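Local coordinates for hypothetical sugar ABC-transporter sugar binding protein (Arthrobacter globiformis, PDB 7BVT) that probably captures cyclic alpha-maltosyl-1,6-maltose outside the cell as the substrate-binding component of an ABC transporter for sugars, at residues Leu142-Asn147 with Gln281-Ser286; Asn204-Gly209 with Ala291-Gly296; Phe275-Ala280 with Glu355-Pro360; Ala154-Glu159 with Gly172-Asp177. One frame throughout, in Å; residues are numbered along the deposited sequence.

Contact 1: Leu142-Asn147 with Gln281-Ser286; sequences LGYMYN and QVPYPS
The side chains of Tyr-144 and Pro-283 cross at about a right angle. CD of the proline lies 3.8 Å from Tyr-144 CB, and its CG stands 4.1 Å above one face of the phenol ring, displaced toward the rim. With CG anti to the backbone N (chi1 178°), the ring leads off past Pro-283, so that only its near end, CB, CG and CD1, touches the proline. One residue earlier, Val-282 inserts a single methyl group: CG2 is 3.4 Å from the carbonyl O of Leu-142 and 3.7 Å from Gly-143 CA, so the valine branch rests on bare backbone where the strand has no side chain. Around this first shell, Gln-364 ties the two segments together, its OE1 accepting from Val-282 N and its NE2 donating to Leu-142 O; that same oxygen also takes a hydrogen bond from Thr-292 OG1. Backbone bonding of Tyr-144 to Ala-280 fixes where the loop leaves the neighbouring strand, and Leu-142 itself touches a bound glucose unit. The direct contact is thus mostly van der Waals and largely buried, while the polarity of the Leu-142 carbonyl is met by two donors from outside it, consistent with a backbone oxygen well provided for next to the sugar pocket.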
loop_
_atom_site.group_PDB
_atom_site.type_symbol
_atom_site.label_atom_id
_atom_site.label_comp_id
_atom_site.label_asym_id
_atom_site.label_seq_id
_atom_site.Cartn_x
_atom_site.Cartn_y
_atom_site.Cartn_z
ATOM N N LEU A 142 5.452 0.809 1.842
ATOM C CA LEU A 142 6.234 0.092 2.864
ATOM C C LEU A 142 7.645 0.646 2.869
ATOM O O LEU A 142 8.250 0.808 1.820
ATOM C CB LEU A 142 6.238 -1.404 2.583
ATOM C CG LEU A 142 4.938 -2.110 2.895
ATOM C CD1 LEU A 142 4.978 -3.546 2.339
ATOM C CD2 LEU A 142 4.698 -2.173 4.356
ATOM N N GLY A 143 8.158 0.801 4.073
ATOM C CA GLY A 143 9.502 1.307 4.301
ATOM C C GLY A 143 10.193 0.488 5.351
ATOM O O GLY A 143 9.603 -0.425 5.939
ATOM N N TYR A 144 11.426 0.845 5.596
ATOM C CA TYR A 144 12.234 0.181 6.646
ATOM C C TYR A 144 12.234 1.068 7.875
ATOM O O TYR A 144 12.599 2.221 7.776
ATOM C CB TYR A 144 13.650 -0.051 6.105
ATOM C CG TYR A 144 14.605 -0.676 7.085
ATOM C CD1 TYR A 144 14.608 -2.041 7.268
ATOM C CD2 TYR A 144 15.484 0.085 7.831
ATOM C CE1 TYR A 144 15.471 -2.666 8.174
ATOM C CE2 TYR A 144 16.331 -0.515 8.749
ATOM C CZ TYR A 144 16.298 -1.876 8.946
ATOM O OH TYR A 144 17.189 -2.448 9.805
ATOM N N MET A 145 11.841 0.502 8.993
ATOM C CA MET A 145 11.908 1.221 10.301
ATOM C C MET A 145 12.826 0.446 11.226
ATOM O O MET A 145 12.901 -0.770 11.153
ATOM C CB MET A 145 10.545 1.332 10.960
ATOM C CG MET A 145 9.693 2.404 10.462
ATOM S SD MET A 145 8.356 2.688 11.696
ATOM C CE MET A 145 7.619 4.102 10.875
ATOM N N TYR A 146 13.547 1.162 12.074
ATOM C CA TYR A 146 14.493 0.509 12.978
ATOM C C TYR A 146 14.548 1.262 14.292
ATOM O O TYR A 146 14.222 2.456 14.356
ATOM C CB TYR A 146 15.859 0.404 12.314
ATOM C CG TYR A 146 16.600 1.692 12.131
ATOM C CD1 TYR A 146 16.328 2.575 11.098
ATOM C CD2 TYR A 146 17.653 2.015 12.995
ATOM C CE1 TYR A 146 17.033 3.764 10.940
ATOM C CE2 TYR A 146 18.401 3.154 12.797
ATOM C CZ TYR A 146 18.073 4.062 11.801
ATOM O OH TYR A 146 18.821 5.222 11.652
ATOM N N ASN A 147 15.080 0.559 15.275
ATOM C CA ASN A 147 15.190 1.070 16.665
ATOM C C ASN A 147 16.620 1.578 16.858
ATOM O O ASN A 147 17.549 0.754 16.905
ATOM C CB ASN A 147 14.817 -0.026 17.629
ATOM C CG ASN A 147 14.903 0.347 19.099
ATOM O OD1 ASN A 147 15.708 1.197 19.458
ATOM N ND2 ASN A 147 14.075 -0.292 19.892
ATOM N N GLN A 281 14.665 3.990 3.070
ATOM C CA GLN A 281 14.333 3.193 1.877
ATOM C C GLN A 281 14.437 1.708 2.249
ATOM O O GLN A 281 15.362 1.313 2.998
ATOM C CB GLN A 281 15.289 3.599 0.750
ATOM C CG GLN A 281 15.166 2.752 -0.504
ATOM C CD GLN A 281 16.093 3.202 -1.596
ATOM O OE1 GLN A 281 15.652 3.757 -2.610
ATOM N NE2 GLN A 281 17.386 3.023 -1.380
ATOM N N VAL A 282 13.568 0.857 1.695
ATOM C CA VAL A 282 13.669 -0.601 1.962
ATOM C C VAL A 282 14.993 -1.105 1.414
ATOM O O VAL A 282 15.298 -0.869 0.239
ATOM C CB VAL A 282 12.523 -1.420 1.365
ATOM C CG1 VAL A 282 12.698 -2.869 1.815
ATOM C CG2 VAL A 282 11.185 -0.902 1.861
ATOM N N PRO A 283 15.831 -1.787 2.236
ATOM C CA PRO A 283 17.082 -2.318 1.679
ATOM C C PRO A 283 16.824 -3.221 0.480
ATOM O O PRO A 283 15.874 -4.010 0.509
ATOM C CB PRO A 283 17.717 -3.095 2.809
ATOM C CG PRO A 283 17.189 -2.375 4.049
ATOM C CD PRO A 283 15.774 -1.980 3.686
ATOM N N TYR A 284 17.682 -3.122 -0.532
ATOM C CA TYR A 284 17.520 -3.879 -1.798
ATOM C C TYR A 284 18.815 -4.551 -2.204
ATOM O O TYR A 284 19.895 -4.190 -1.718
ATOM C CB TYR A 284 16.960 -2.996 -2.900
ATOM C CG TYR A 284 17.831 -1.874 -3.410
ATOM C CD1 TYR A 284 17.879 -0.646 -2.765
ATOM C CD2 TYR A 284 18.511 -2.013 -4.598
ATOM C CE1 TYR A 284 18.616 0.412 -3.296
ATOM C CE2 TYR A 284 19.274 -0.980 -5.124
ATOM C CZ TYR A 284 19.310 0.244 -4.481
ATOM O OH TYR A 284 20.019 1.281 -5.041
ATOM N N PRO A 285 18.764 -5.566 -3.079
ATOM C CA PRO A 285 19.955 -6.373 -3.290
ATOM C C PRO A 285 20.914 -5.572 -4.154
ATOM O O PRO A 285 20.506 -4.733 -4.963
ATOM C CB PRO A 285 19.477 -7.656 -3.983
ATOM C CG PRO A 285 17.999 -7.519 -4.200
ATOM C CD PRO A 285 17.601 -6.127 -3.749
ATOM N N SER A 286 22.198 -5.794 -3.936
ATOM C CA SER A 286 23.215 -5.189 -4.809
ATOM C C SER A 286 22.936 -5.630 -6.264
ATOM O O SER A 286 23.167 -4.862 -7.121
ATOM C CB SER A 286 24.567 -5.568 -4.294
ATOM O OG SER A 286 24.792 -6.907 -4.637
#

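Contact 2: Asn204-Gly209 with Ala291-Gly296; sequences NLWQAG and ATNLGG. With GLC (alpha-D-glucopyranose), chain B.
Trp-206, near the end of helix 195-207, packs against the start of strand 292-301, a helix-on-sheet contact beside the sugar pocket of this solute-binding protein. Its indole and the side-chain amide of Asn-293 cross almost perpendicularly, with planes 82° apart, and the six-membered part of the indole brings CH2 to 3.4 Å from Asn-293 OD1, which lies at the ring edge. The amide is held from its other end, for Asn-293 ND2 donates to Trp-199 O and Gln-202 OE1. Closer to the helix, Trp-206 CB meets Ala-291 CB at 3.7 Å, and a stack with His-369 further fixes the indole. Gln-207 runs extended beyond CG, laying that atom 3.8 Å from Ala-291 CB before its amide reaches a water that accepts from both Gln-207 NE2 and Ala-291 N. Asn-204 ND2 approaches Gln-207 OE1 at 2.8 Å from above the carbonyl plane, and Trp-165 NE1 bonds to the same oxygen. A leucine in place of Gln-207 would probably leave the water without its donor from the helix and Asn-204 ND2 without its acceptor. Farther along the strand, Gly-296 N makes a weak hydrogen bond of 3.1 Å to O2 of a bound glucose unit.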
loop_
_atom_site.group_PDB
_atom_site.type_symbol
_atom_site.label_atom_id
_atom_site.label_comp_id
_atom_site.label_asym_id
_atom_site.label_seq_id
_atom_site.Cartn_x
_atom_site.Cartn_y
_atom_site.Cartn_z
ATOM N N ASN A 204 10.253 -7.468 -1.880
ATOM C CA ASN A 204 11.574 -8.092 -2.110
ATOM C C ASN A 204 11.582 -8.858 -3.438
ATOM O O ASN A 204 12.628 -8.821 -4.147
ATOM C CB ASN A 204 11.879 -9.036 -0.951
ATOM C CG ASN A 204 12.050 -8.320 0.375
ATOM O OD1 ASN A 204 11.615 -8.829 1.405
ATOM N ND2 ASN A 204 12.610 -7.111 0.374
ATOM N N LEU A 205 10.440 -9.409 -3.872
ATOM C CA LEU A 205 10.312 -10.041 -5.197
ATOM C C LEU A 205 10.612 -8.965 -6.266
ATOM O O LEU A 205 11.405 -9.180 -7.181
ATOM C CB LEU A 205 8.903 -10.627 -5.312
ATOM C CG LEU A 205 8.523 -11.128 -6.705
ATOM C CD1 LEU A 205 9.303 -12.390 -7.076
ATOM C CD2 LEU A 205 7.033 -11.374 -6.758
ATOM N N TRP A 206 9.992 -7.802 -6.188
ATOM C CA TRP A 206 10.227 -6.714 -7.164
ATOM C C TRP A 206 11.658 -6.164 -7.097
ATOM O O TRP A 206 12.256 -5.922 -8.190
ATOM C CB TRP A 206 9.216 -5.612 -6.951
ATOM C CG TRP A 206 7.826 -5.959 -7.353
ATOM C CD1 TRP A 206 7.407 -6.691 -8.427
ATOM C CD2 TRP A 206 6.647 -5.566 -6.640
ATOM N NE1 TRP A 206 6.026 -6.782 -8.433
ATOM C CE2 TRP A 206 5.536 -6.122 -7.325
ATOM C CE3 TRP A 206 6.432 -4.858 -5.446
ATOM C CZ2 TRP A 206 4.239 -5.922 -6.894
ATOM C CZ3 TRP A 206 5.133 -4.635 -5.052
ATOM C CH2 TRP A 206 4.061 -5.164 -5.759
ATOM N N GLN A 207 12.240 -6.050 -5.906
ATOM C CA GLN A 207 13.616 -5.552 -5.783
ATOM C C GLN A 207 14.577 -6.528 -6.470
ATOM O O GLN A 207 15.566 -6.071 -7.014
ATOM C CB GLN A 207 14.013 -5.475 -4.308
ATOM C CG GLN A 207 13.284 -4.376 -3.562
ATOM C CD GLN A 207 13.618 -4.427 -2.100
ATOM O OE1 GLN A 207 13.895 -5.511 -1.577
ATOM N NE2 GLN A 207 13.675 -3.267 -1.431
ATOM N N ALA A 208 14.300 -7.832 -6.466
ATOM C CA ALA A 208 15.149 -8.852 -7.126
ATOM C C ALA A 208 14.938 -8.835 -8.657
ATOM O O ALA A 208 15.662 -9.566 -9.371
ATOM C CB ALA A 208 14.868 -10.210 -6.555
ATOM N N GLY A 209 14.004 -8.038 -9.175
ATOM C CA GLY A 209 13.736 -7.982 -10.626
ATOM C C GLY A 209 12.641 -8.938 -11.015
ATOM O O GLY A 209 12.454 -9.166 -12.213
ATOM N N ALA A 291 12.456 -0.982 -4.742
ATOM C CA ALA A 291 11.011 -1.181 -4.956
ATOM C C ALA A 291 10.305 -1.105 -3.625
ATOM O O ALA A 291 10.880 -1.512 -2.633
ATOM C CB ALA A 291 10.719 -2.517 -5.611
ATOM N N THR A 292 9.034 -0.741 -3.696
ATOM C CA THR A 292 8.111 -0.923 -2.577
ATOM C C THR A 292 6.697 -1.173 -3.105
ATOM O O THR A 292 6.529 -1.266 -4.326
ATOM C CB THR A 292 8.242 0.230 -1.581
ATOM O OG1 THR A 292 7.486 -0.179 -0.444
ATOM C CG2 THR A 292 7.733 1.529 -2.135
ATOM N N ASN A 293 5.756 -1.344 -2.173
ATOM C CA ASN A 293 4.362 -1.743 -2.463
ATOM C C ASN A 293 3.433 -0.595 -2.035
ATOM O O ASN A 293 3.685 -0.016 -0.979
ATOM C CB ASN A 293 4.025 -3.011 -1.689
ATOM C CG ASN A 293 3.091 -3.924 -2.437
ATOM O OD1 ASN A 293 2.387 -3.504 -3.355
ATOM N ND2 ASN A 293 3.113 -5.157 -2.014
ATOM N N LEU A 294 2.456 -0.247 -2.858
ATOM C CA LEU A 294 1.509 0.869 -2.627
ATOM C C LEU A 294 0.237 0.410 -1.933
ATOM O O LEU A 294 -0.372 -0.569 -2.336
ATOM C CB LEU A 294 1.151 1.534 -3.939
ATOM C CG LEU A 294 2.275 2.335 -4.582
ATOM C CD1 LEU A 294 2.041 2.539 -6.064
ATOM C CD2 LEU A 294 2.446 3.666 -3.855
ATOM N N GLY A 295 -0.161 1.168 -0.920
ATOM C CA GLY A 295 -1.497 1.072 -0.317
ATOM C C GLY A 295 -2.242 2.365 -0.467
ATOM O O GLY A 295 -1.735 3.287 -1.115
ATOM N N GLY A 296 -3.405 2.400 0.136
ATOM C CA GLY A 296 -4.167 3.646 0.235
ATOM C C GLY A 296 -5.496 3.588 -0.484
ATOM O O GLY A 296 -5.877 2.510 -1.008
HETATM C C1 GLC B . -2.524 -0.885 4.224
HETATM C C2 GLC B . -2.764 -0.504 2.796
HETATM C C3 GLC B . -3.533 -1.588 2.084
HETATM C C4 GLC B . -2.769 -2.911 2.263
HETATM C C5 GLC B . -2.666 -3.240 3.746
HETATM C C6 GLC B . -1.875 -4.543 3.958
HETATM O O2 GLC B . -3.351 0.785 2.787
HETATM O O3 GLC B . -3.695 -1.219 0.704
HETATM O O4 GLC B . -3.440 -3.992 1.644
HETATM O O5 GLC B . -1.939 -2.211 4.369
HETATM O O6 GLC B . -2.216 -5.056 5.243
HETATM O O HOH W 1 13.924 -0.432 -2.122
#

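Contact 3: Phe275-Ala280 with Glu355-Pro360; sequences FEFGTA and EPRLLP
Arg-357 carries most of the contact with strand 277-280. Its guanidinium lies flat on the ring of Phe-277, the planes only 7° apart and CZ 3.7 Å from the ring centroid, a cation-pi stack over the face. The chain bends at chi3 (-65°), which brings the group down onto the ring and lets NH1 donate to Phe-277 O at 2.9 Å, an N-H...O angle of 157°. This oxygen lies close to the guanidinium plane, so one residue offers the arginine both a ring for its face and a carbonyl for its edge. An alanine at Arg-357 is likely to uncover this face of the Phe-277 ring and rob Phe-277 O of its donor. The backbone of the arginine is gripped as well: Thr-279 OG1 donates to Arg-357 O at 2.7 Å, in the carbonyl plane and on a lone pair, while Thr-279 CG2 packs 3.8 Å from Arg-357 CB. At Pro-360, in helix 359-363, the pyrrolidine ring sits against the strand's end, with CG 3.6 Å from Thr-279 OG1 and CB 3.7 Å from the carbonyl C of Ala-280. Beyond the segments, Arg-357 also touches Ala-270 of helix 264-271. Here a short strand paired antiparallel with strand 140-147 is joined to the turn leading into helix 359-363 through an arginine-aromatic cation-pi stack.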
loop_
_atom_site.group_PDB
_atom_site.type_symbol
_atom_site.label_atom_id
_atom_site.label_comp_id
_atom_site.label_asym_id
_atom_site.label_seq_id
_atom_site.Cartn_x
_atom_site.Cartn_y
_atom_site.Cartn_z
ATOM N N PHE A 275 9.730 4.112 21.237
ATOM C CA PHE A 275 11.218 4.165 21.270
ATOM C C PHE A 275 11.691 5.102 20.153
ATOM O O PHE A 275 10.811 5.526 19.386
ATOM C CB PHE A 275 11.849 2.759 21.189
ATOM C CG PHE A 275 11.345 1.915 20.038
ATOM C CD1 PHE A 275 11.837 2.114 18.752
ATOM C CD2 PHE A 275 10.299 1.026 20.203
ATOM C CE1 PHE A 275 11.340 1.371 17.684
ATOM C CE2 PHE A 275 9.789 0.309 19.132
ATOM C CZ PHE A 275 10.318 0.484 17.874
ATOM N N GLU A 276 12.984 5.448 20.128
ATOM C CA GLU A 276 13.649 6.308 19.128
ATOM C C GLU A 276 13.754 5.466 17.859
ATOM O O GLU A 276 14.603 4.584 17.776
ATOM C CB GLU A 276 15.001 6.840 19.567
ATOM C CG GLU A 276 15.726 7.713 18.542
ATOM C CD GLU A 276 15.337 9.190 18.479
ATOM O OE1 GLU A 276 14.551 9.629 19.365
ATOM O OE2 GLU A 276 15.821 9.918 17.544
ATOM N N PHE A 277 12.883 5.744 16.904
ATOM C CA PHE A 277 12.900 5.020 15.612
ATOM C C PHE A 277 13.516 5.879 14.522
ATOM O O PHE A 277 13.418 7.131 14.501
ATOM C CB PHE A 277 11.498 4.551 15.256
ATOM C CG PHE A 277 10.529 5.614 14.830
ATOM C CD1 PHE A 277 9.765 6.272 15.772
ATOM C CD2 PHE A 277 10.347 5.925 13.488
ATOM C CE1 PHE A 277 8.859 7.243 15.389
ATOM C CE2 PHE A 277 9.446 6.893 13.112
ATOM C CZ PHE A 277 8.713 7.564 14.054
ATOM N N GLY A 278 14.079 5.179 13.537
ATOM C CA GLY A 278 14.564 5.729 12.276
ATOM C C GLY A 278 13.820 5.093 11.103
ATOM O O GLY A 278 13.098 4.085 11.316
ATOM N N THR A 279 13.937 5.716 9.955
ATOM C CA THR A 279 13.267 5.210 8.746
ATOM C C THR A 279 14.265 5.243 7.613
ATOM O O THR A 279 15.252 6.031 7.613
ATOM C CB THR A 279 11.993 6.010 8.435
ATOM O OG1 THR A 279 12.429 7.315 8.051
ATOM C CG2 THR A 279 11.007 6.036 9.572
ATOM N N ALA A 280 14.046 4.410 6.603
ATOM C CA ALA A 280 14.866 4.425 5.395
ATOM C C ALA A 280 14.136 3.747 4.251
ATOM O O ALA A 280 13.129 3.045 4.515
ATOM C CB ALA A 280 16.169 3.682 5.614
ATOM N N GLU A 355 8.052 16.460 9.639
ATOM C CA GLU A 355 7.868 14.989 9.759
ATOM C C GLU A 355 9.011 14.345 8.998
ATOM O O GLU A 355 8.802 13.638 8.039
ATOM C CB GLU A 355 6.481 14.615 9.211
ATOM C CG GLU A 355 5.921 13.252 9.642
ATOM C CD GLU A 355 4.448 13.049 9.247
ATOM O OE1 GLU A 355 3.841 14.028 8.701
ATOM O OE2 GLU A 355 3.880 11.930 9.487
ATOM N N PRO A 356 10.275 14.635 9.331
ATOM C CA PRO A 356 11.399 14.301 8.455
ATOM C C PRO A 356 11.526 12.782 8.204
ATOM O O PRO A 356 12.059 12.410 7.158
ATOM C CB PRO A 356 12.622 14.848 9.209
ATOM C CG PRO A 356 12.144 14.992 10.598
ATOM C CD PRO A 356 10.674 15.344 10.547
ATOM N N ARG A 357 11.063 11.962 9.134
ATOM C CA ARG A 357 11.170 10.473 8.966
ATOM C C ARG A 357 10.173 10.003 7.886
ATOM O O ARG A 357 10.266 8.868 7.459
ATOM C CB ARG A 357 11.026 9.758 10.294
ATOM C CG ARG A 357 12.281 9.998 11.133
ATOM C CD ARG A 357 12.113 9.494 12.523
ATOM N NE ARG A 357 11.095 10.230 13.254
ATOM C CZ ARG A 357 10.888 10.088 14.552
ATOM N NH1 ARG A 357 11.586 9.203 15.239
ATOM N NH2 ARG A 357 9.966 10.801 15.173
ATOM N N LEU A 358 9.268 10.857 7.430
ATOM C CA LEU A 358 8.392 10.467 6.302
ATOM C C LEU A 358 9.170 10.593 4.989
ATOM O O LEU A 358 8.743 9.990 3.994
ATOM C CB LEU A 358 7.139 11.349 6.308
ATOM C CG LEU A 358 5.962 10.807 5.507
ATOM C CD1 LEU A 358 5.344 9.602 6.149
ATOM C CD2 LEU A 358 4.906 11.890 5.331
ATOM N N LEU A 359 10.308 11.286 4.940
ATOM C CA LEU A 359 10.910 11.630 3.641
ATOM C C LEU A 359 11.247 10.352 2.858
ATOM O O LEU A 359 11.030 10.275 1.656
ATOM C CB LEU A 359 12.148 12.536 3.797
ATOM C CG LEU A 359 12.789 12.963 2.485
ATOM C CD1 LEU A 359 11.819 13.765 1.643
ATOM C CD2 LEU A 359 14.092 13.770 2.682
ATOM N N PRO A 360 11.828 9.289 3.457
ATOM C CA PRO A 360 12.179 8.119 2.648
ATOM C C PRO A 360 10.924 7.547 1.978
ATOM O O PRO A 360 11.027 7.059 0.868
ATOM C CB PRO A 360 12.736 7.138 3.676
ATOM C CG PRO A 360 13.364 8.078 4.682
ATOM C CD PRO A 360 12.312 9.169 4.851
#

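Contact 4: Ala154-Glu159 with Gly172-Asp177; sequences AGLDPE and GQTILD
A Schellman motif ends helix 148-153 at Gly-155, and the turn that follows packs on helix 165-179, the next helix in the chain, well away from the sugar. At the positive phi of Gly-155 (90°) any beta carbon would collide with the carbonyl O of Ala-154, reason enough for a glycine. Just before it, Ala-154 CB abuts the helix, 3.8 Å from both Ile-175 CA and Ile-175 CG1, and Ala-154 O lies 3.3 Å from the methyl CG2 of Thr-174. Leu-156 then reaches over with its two branches divided: CD1 meets Ile-175 CG1 at 3.8 Å, whereas CD2 faces Thr-174 CG2 at 3.9 Å. Thr-174 can present its methyl because CG2 is anti to the backbone N, while OG1 turns back to bond Ala-170 O within its own helix. Phe-151 touches both Leu-156 and Ile-175, extending the apolar patch onto helix 148-153. Farther along, the loop is tied to strand 140-147 and helix 148-153: Pro-158 O receives the hydroxyl of Tyr-146, and Glu-159 OE2 forms a salt bridge with Lys-148. Within the loop itself Asp-157 closes an Asx turn, its OD1 met by Glu-159 N at 2.9 Å from above the carboxylate plane.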
loop_
_atom_site.group_PDB
_atom_site.type_symbol
_atom_site.label_atom_id
_atom_site.label_comp_id
_atom_site.label_asym_id
_atom_site.label_seq_id
_atom_site.Cartn_x
_atom_site.Cartn_y
_atom_site.Cartn_z
ATOM N N ALA A 154 23.919 -2.564 20.090
ATOM C CA ALA A 154 24.550 -3.711 19.408
ATOM C C ALA A 154 25.884 -3.301 18.828
ATOM O O ALA A 154 26.508 -4.145 18.189
ATOM C CB ALA A 154 23.595 -4.248 18.350
ATOM N N GLY A 155 26.285 -2.028 18.897
ATOM C CA GLY A 155 27.529 -1.559 18.276
ATOM C C GLY A 155 27.348 -1.079 16.858
ATOM O O GLY A 155 28.376 -0.845 16.217
ATOM N N LEU A 156 26.085 -0.933 16.374
ATOM C CA LEU A 156 25.837 -0.279 15.065
ATOM C C LEU A 156 25.757 1.231 15.215
ATOM O O LEU A 156 25.396 1.716 16.309
ATOM C CB LEU A 156 24.538 -0.831 14.490
ATOM C CG LEU A 156 24.450 -2.349 14.440
ATOM C CD1 LEU A 156 23.113 -2.761 13.878
ATOM C CD2 LEU A 156 25.621 -2.883 13.617
ATOM N N ASP A 157 25.998 1.920 14.123
ATOM C CA ASP A 157 25.778 3.390 14.000
ATOM C C ASP A 157 24.271 3.600 13.971
ATOM O O ASP A 157 23.586 3.148 13.039
ATOM C CB ASP A 157 26.516 3.948 12.793
ATOM C CG ASP A 157 26.351 5.439 12.577
ATOM O OD1 ASP A 157 25.458 6.045 13.220
ATOM O OD2 ASP A 157 27.009 5.928 11.674
ATOM N N PRO A 158 23.677 4.273 14.988
ATOM C CA PRO A 158 22.226 4.464 15.024
ATOM C C PRO A 158 21.665 5.361 13.902
ATOM O O PRO A 158 20.429 5.389 13.799
ATOM C CB PRO A 158 22.033 5.094 16.425
ATOM C CG PRO A 158 23.300 5.895 16.598
ATOM C CD PRO A 158 24.368 4.937 16.122
ATOM N N GLU A 159 22.521 6.003 13.101
ATOM C CA GLU A 159 22.098 6.953 12.035
ATOM C C GLU A 159 22.379 6.348 10.658
ATOM O O GLU A 159 22.207 7.067 9.724
ATOM C CB GLU A 159 22.825 8.307 12.178
ATOM C CG GLU A 159 22.519 9.001 13.486
ATOM C CD GLU A 159 21.052 9.288 13.671
ATOM O OE1 GLU A 159 20.418 9.581 12.682
ATOM O OE2 GLU A 159 20.551 9.171 14.801
ATOM N N GLY A 172 21.518 -7.284 11.233
ATOM C CA GLY A 172 20.609 -8.057 12.071
ATOM C C GLY A 172 21.352 -9.126 12.846
ATOM O O GLY A 172 20.915 -9.398 13.963
ATOM N N GLN A 173 22.321 -9.774 12.217
ATOM C CA GLN A 173 23.134 -10.806 12.908
ATOM C C GLN A 173 23.855 -10.178 14.102
ATOM O O GLN A 173 23.893 -10.790 15.189
ATOM C CB GLN A 173 24.107 -11.457 11.944
ATOM C CG GLN A 173 24.869 -12.641 12.502
ATOM C CD GLN A 173 23.984 -13.837 12.724
ATOM O OE1 GLN A 173 23.297 -14.282 11.779
ATOM N NE2 GLN A 173 23.992 -14.362 13.946
ATOM N N THR A 174 24.397 -9.007 13.936
ATOM C CA THR A 174 25.068 -8.296 15.051
ATOM C C THR A 174 24.073 -8.029 16.177
ATOM O O THR A 174 24.384 -8.271 17.338
ATOM C CB THR A 174 25.707 -7.045 14.505
ATOM O OG1 THR A 174 26.739 -7.431 13.604
ATOM C CG2 THR A 174 26.298 -6.156 15.586
ATOM N N ILE A 175 22.888 -7.549 15.872
ATOM C CA ILE A 175 21.866 -7.295 16.907
ATOM C C ILE A 175 21.555 -8.601 17.641
ATOM O O ILE A 175 21.500 -8.624 18.892
ATOM C CB ILE A 175 20.612 -6.645 16.319
ATOM C CG1 ILE A 175 20.920 -5.240 15.819
ATOM C CG2 ILE A 175 19.490 -6.634 17.333
ATOM C CD1 ILE A 175 19.777 -4.604 15.014
ATOM N N LEU A 176 21.359 -9.689 16.915
ATOM C CA LEU A 176 21.007 -10.961 17.569
ATOM C C LEU A 176 22.196 -11.402 18.455
ATOM O O LEU A 176 21.930 -11.785 19.608
ATOM C CB LEU A 176 20.681 -11.986 16.492
ATOM C CG LEU A 176 20.395 -13.386 17.004
ATOM C CD1 LEU A 176 19.113 -13.415 17.840
ATOM C CD2 LEU A 176 20.455 -14.376 15.856
ATOM N N ASP A 177 23.396 -11.381 17.904
ATOM C CA ASP A 177 24.643 -11.888 18.566
ATOM C C ASP A 177 24.852 -11.068 19.849
ATOM O O ASP A 177 25.152 -11.655 20.913
ATOM C CB ASP A 177 25.850 -11.828 17.619
ATOM C CG ASP A 177 25.848 -12.896 16.543
ATOM O OD1 ASP A 177 25.020 -13.799 16.610
ATOM O OD2 ASP A 177 26.635 -12.766 15.639
#

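How the contacts relate
Strand 140-147 links contacts 1, 2 and 3: it pairs antiparallel with 277-280 and 292-301, so all three reach one sheet. Contact 1 lies about 11 Å, centre to centre, from each of contacts 2 and 3. Its tie to contact 3 is strand pairing (Tyr-146 O to Gly-278 N, 2.8 Å); toward contact 2, Pro-283 O receives a weak bond from Gln-207 NE2. Contact 4 nests inside the loop closed by contact 1, centres about 15 Å apart, and is joined to it by Tyr-146 OH to Pro-158 O at 2.7 Å. Contacts 1 and 2 supply pocket residues Leu-142, Gly-295 and Gly-296, whereas the Thr-279 side chain of contact 3 is about 14 Å from a bound glucose.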